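Local atomic coordinates of kappa-carrageenase (Zobellia galactanivorans, PDB entry 5OCR), a protein that probably hydrolyses kappa-carrageenan, a sulfated galactan of red algae, through the family 16 glycoside hydrolase domain that this chain comprises. Residues F119-D124 and I139-L144. Residues are numbered along the deposited sequence; the frame is centred on the assembly and turned at random.
Sequences FWLYSD and IDVVEL
Phe-119 to Leu-121 and Ile-139 to Val-142 run antiparallel as paired strands of one beta hairpin. Leu-121 and Ile-139 exchange two bonds, Leu-121 N to Ile-139 O (2.8 Å) and Ile-139 N to Leu-121 O (3.0 Å). Trp-120 faces Asp-140 as a non-hydrogen-bonded pair, and then a classic beta bulge sets both Val-141 and Val-142 against Phe-119. Phe-119 O accepts Val-142 N at 3.1 Å and a weak, bent bond from Val-141 N, while Phe-119 N reaches Val-142 O at 3.0 Å. With CG anti to the backbone N (chi1 174°), the Phe-119 ring lies alongside Val-141: its CD2 touches Val-141 CB at 3.5 Å, and the Val-141 methyl CG2 sits over one ring face, toward its rim, in a CH-pi contact. The ring also packs on Phe-102 and Leu-237. Cut back to an alanine, this position would probably open a gap beside Val-141 and deprive Phe-102 and Leu-237 of an apolar neighbour. Leu-121 CD1 packs on Ile-139 CB (4.1 Å) on this same buried face. On the other, Asp-140 OD1 approaches Trp-120 CB at 3.5 Å; the indole extends past the pair, and its NE1 bonds to Ser-238 OG. The Glu-138 to Glu-143 sequence EIDVVE fits the bulged ExDxxE signature of part of family 16, whose extra residue probably brings nucleophile (Glu-138), assisting aspartate (Asp-140) and acid/base (Glu-143) to one cleft.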
ATOM      1  N   PHE A 119       0.979   2.859   0.405  1.00 16.81           N
ATOM      2  CA  PHE A 119       1.021   3.360  -0.992  1.00 16.17           C
ATOM      3  C   PHE A 119       1.764   2.252  -1.744  1.00 15.81           C
ATOM      4  O   PHE A 119       2.872   1.849  -1.338  1.00 16.38           O
ATOM      5  CB  PHE A 119       1.864   4.658  -0.968  1.00 16.32           C
ATOM      6  CG  PHE A 119       2.144   5.251  -2.324  1.00 16.45           C
ATOM      7  CD1 PHE A 119       1.150   5.242  -3.391  1.00 16.90           C
ATOM      8  CD2 PHE A 119       3.323   6.025  -2.519  1.00 16.39           C
ATOM      9  CE1 PHE A 119       1.458   5.893  -4.594  1.00 16.50           C
ATOM     10  CE2 PHE A 119       3.576   6.666  -3.727  1.00 16.60           C
ATOM     11  CZ  PHE A 119       2.642   6.598  -4.781  1.00 16.96           C
ATOM     12  N   TRP A 120       1.193   1.747  -2.844  1.00 16.04           N
ATOM     13  CA  TRP A 120       1.781   0.532  -3.415  1.00 15.82           C
ATOM     14  C   TRP A 120       1.321   0.353  -4.838  1.00 15.74           C
ATOM     15  O   TRP A 120       0.333   0.982  -5.267  1.00 15.86           O
ATOM     16  CB  TRP A 120       1.456  -0.702  -2.533  1.00 16.09           C
ATOM     17  CG  TRP A 120      -0.006  -0.962  -2.258  1.00 17.28           C
ATOM     18  CD1 TRP A 120      -0.938  -0.131  -1.564  1.00 17.56           C
ATOM     19  CD2 TRP A 120      -0.755  -2.151  -2.653  1.00 17.95           C
ATOM     20  NE1 TRP A 120      -2.146  -0.751  -1.500  1.00 19.10           N
ATOM     21  CE2 TRP A 120      -2.116  -1.957  -2.184  1.00 18.38           C
ATOM     22  CE3 TRP A 120      -0.415  -3.344  -3.296  1.00 18.25           C
ATOM     23  CZ2 TRP A 120      -3.111  -2.968  -2.327  1.00 18.80           C
ATOM     24  CZ3 TRP A 120      -1.445  -4.323  -3.538  1.00 18.85           C
ATOM     25  CH2 TRP A 120      -2.749  -4.159  -3.042  1.00 18.52           C
ATOM     26  N   LEU A 121       2.069  -0.448  -5.583  1.00 16.30           N
ATOM     27  CA  LEU A 121       1.824  -0.644  -7.048  1.00 16.96           C
ATOM     28  C   LEU A 121       1.613  -2.141  -7.189  1.00 17.83           C
ATOM     29  O   LEU A 121       2.364  -2.911  -6.623  1.00 17.35           O
ATOM     30  CB  LEU A 121       3.044  -0.189  -7.907  1.00 17.73           C
ATOM     31  CG  LEU A 121       3.749   1.090  -7.343  1.00 18.59           C
ATOM     32  CD1 LEU A 121       5.058   1.369  -8.087  1.00 19.25           C
ATOM     33  CD2 LEU A 121       2.807   2.294  -7.466  1.00 17.85           C
ATOM     34  N   TYR A 122       0.593  -2.622  -7.952  1.00 17.42           N
ATOM     35  CA  TYR A 122       0.460  -4.062  -8.060  1.00 18.77           C
ATOM     36  C   TYR A 122      -0.179  -4.406  -9.403  1.00 19.67           C
ATOM     37  O   TYR A 122      -0.913  -3.595  -9.984  1.00 20.23           O
ATOM     38  CB  TYR A 122      -0.324  -4.717  -6.916  1.00 19.99           C
ATOM     39  CG  TYR A 122      -1.819  -4.553  -6.951  1.00 20.94           C
ATOM     40  CD1 TYR A 122      -2.414  -3.304  -6.703  1.00 21.79           C
ATOM     41  CD2 TYR A 122      -2.616  -5.643  -7.179  1.00 22.90           C
ATOM     42  CE1 TYR A 122      -3.805  -3.145  -6.698  1.00 23.14           C
ATOM     43  CE2 TYR A 122      -3.988  -5.521  -7.155  1.00 24.44           C
ATOM     44  CZ  TYR A 122      -4.580  -4.270  -6.940  1.00 24.23           C
ATOM     45  OH  TYR A 122      -5.954  -4.216  -6.975  1.00 25.09           O
ATOM     46  N   SER A 123       0.196  -5.599  -9.902  1.00 19.82           N
ATOM     47  CA  SER A 123      -0.381  -6.086 -11.194  1.00 19.76           C
ATOM     48  C   SER A 123      -1.493  -7.054 -11.043  1.00 21.87           C
ATOM     49  O   SER A 123      -1.846  -7.468  -9.955  1.00 22.36           O
ATOM     50  CB  SER A 123       0.634  -6.880 -11.989  1.00 19.80           C
ATOM     51  OG  SER A 123       1.099  -8.033 -11.268  1.00 20.40           O
ATOM     52  N   ASP A 124      -2.058  -7.451 -12.201  1.00 21.44           N
ATOM     53  CA  ASP A 124      -2.906  -8.630 -12.108  1.00 24.19           C
ATOM     54  C   ASP A 124      -2.071  -9.909 -12.020  1.00 23.03           C
ATOM     55  O   ASP A 124      -0.841  -9.859 -11.895  1.00 22.94           O
ATOM     56  CB  ASP A 124      -3.960  -8.661 -13.223  1.00 27.84           C
ATOM     57  CG  ASP A 124      -3.364  -8.778 -14.615  1.00 31.94           C
ATOM     58  OD1 ASP A 124      -2.148  -9.052 -14.780  1.00 32.03           O
ATOM     59  OD2 ASP A 124      -4.145  -8.600 -15.603  1.00 37.10           O
ATOM     60  N   ILE A 139       5.071  -3.732  -5.777  1.00 16.49           N
ATOM     61  CA  ILE A 139       6.049  -2.868  -5.113  1.00 16.81           C
ATOM     62  C   ILE A 139       5.317  -2.052  -4.026  1.00 16.95           C
ATOM     63  O   ILE A 139       4.430  -1.207  -4.316  1.00 17.27           O
ATOM     64  CB  ILE A 139       6.664  -1.864  -6.166  1.00 16.92           C
ATOM     65  CG1 ILE A 139       7.357  -2.649  -7.307  1.00 17.60           C
ATOM     66  CG2 ILE A 139       7.625  -0.913  -5.371  1.00 16.56           C
ATOM     67  CD1 ILE A 139       7.972  -1.727  -8.363  1.00 18.57           C
ATOM     68  N   ASP A 140       5.735  -2.232  -2.779  1.00 16.95           N
ATOM     69  CA  ASP A 140       5.147  -1.421  -1.676  1.00 16.89           C
ATOM     70  C   ASP A 140       6.016  -0.189  -1.554  1.00 17.28           C
ATOM     71  O   ASP A 140       7.155  -0.294  -1.154  1.00 17.86           O
ATOM     72  CB  ASP A 140       5.110  -2.240  -0.380  1.00 18.19           C
ATOM     73  CG  ASP A 140       4.216  -3.373  -0.468  1.00 20.64           C
ATOM     74  OD1 ASP A 140       3.343  -3.441  -1.392  1.00 19.76           O
ATOM     75  OD2 ASP A 140       4.403  -4.268   0.307  1.00 19.88           O
ATOM     76  N   VAL A 141       5.479   0.977  -1.887  1.00 16.13           N
ATOM     77  CA  VAL A 141       6.267   2.156  -1.686  1.00 16.04           C
ATOM     78  C   VAL A 141       6.423   2.474  -0.200  1.00 16.87           C
ATOM     79  O   VAL A 141       7.523   2.805   0.264  1.00 16.99           O
ATOM     80  CB  VAL A 141       5.632   3.360  -2.383  1.00 16.30           C
ATOM     81  CG1 VAL A 141       6.556   4.605  -2.089  1.00 17.11           C
ATOM     82  CG2 VAL A 141       5.429   3.008  -3.877  1.00 17.00           C
ATOM     83  N   VAL A 142       5.328   2.276   0.567  1.00 16.03           N
ATOM     84  CA  VAL A 142       5.454   2.254   2.019  1.00 15.73           C
ATOM     85  C   VAL A 142       4.253   1.571   2.637  1.00 15.90           C
ATOM     86  O   VAL A 142       3.103   1.567   2.089  1.00 15.56           O
ATOM     87  CB  VAL A 142       5.564   3.670   2.620  1.00 15.46           C
ATOM     88  CG1 VAL A 142       4.256   4.434   2.622  1.00 15.49           C
ATOM     89  CG2 VAL A 142       6.109   3.561   4.040  1.00 16.05           C
ATOM     90  N   GLU A 143       4.540   0.848   3.722  1.00 16.34           N
ATOM     91  CA  GLU A 143       3.509   0.291   4.601  1.00 17.30           C
ATOM     92  C   GLU A 143       3.807   0.914   5.938  1.00 16.66           C
ATOM     93  O   GLU A 143       4.819   0.602   6.519  1.00 17.19           O
ATOM     94  CB  GLU A 143       3.546  -1.202   4.701  1.00 18.24           C
ATOM     95  CG  GLU A 143       2.811  -1.832   3.511  1.00 18.82           C
ATOM     96  CD  GLU A 143       2.853  -3.340   3.665  1.00 21.64           C
ATOM     97  OE1 GLU A 143       4.001  -3.896   3.852  1.00 22.64           O
ATOM     98  OE2 GLU A 143       1.782  -3.991   3.567  1.00 23.57           O
ATOM     99  N   LEU A 144       2.892   1.719   6.454  1.00 16.34           N
ATOM    100  CA  LEU A 144       3.072   2.346   7.760  1.00 17.15           C
ATOM    101  C   LEU A 144       2.377   1.588   8.893  1.00 18.88           C
ATOM    102  O   LEU A 144       1.365   0.932   8.625  1.00 18.24           O
ATOM    103  CB  LEU A 144       2.485   3.764   7.707  1.00 17.28           C
ATOM    104  CG  LEU A 144       3.109   4.772   6.733  1.00 17.67           C
ATOM    105  CD1 LEU A 144       2.441   6.155   6.797  1.00 17.42           C
ATOM    106  CD2 LEU A 144       4.613   4.896   7.052  1.00 18.64           C
TER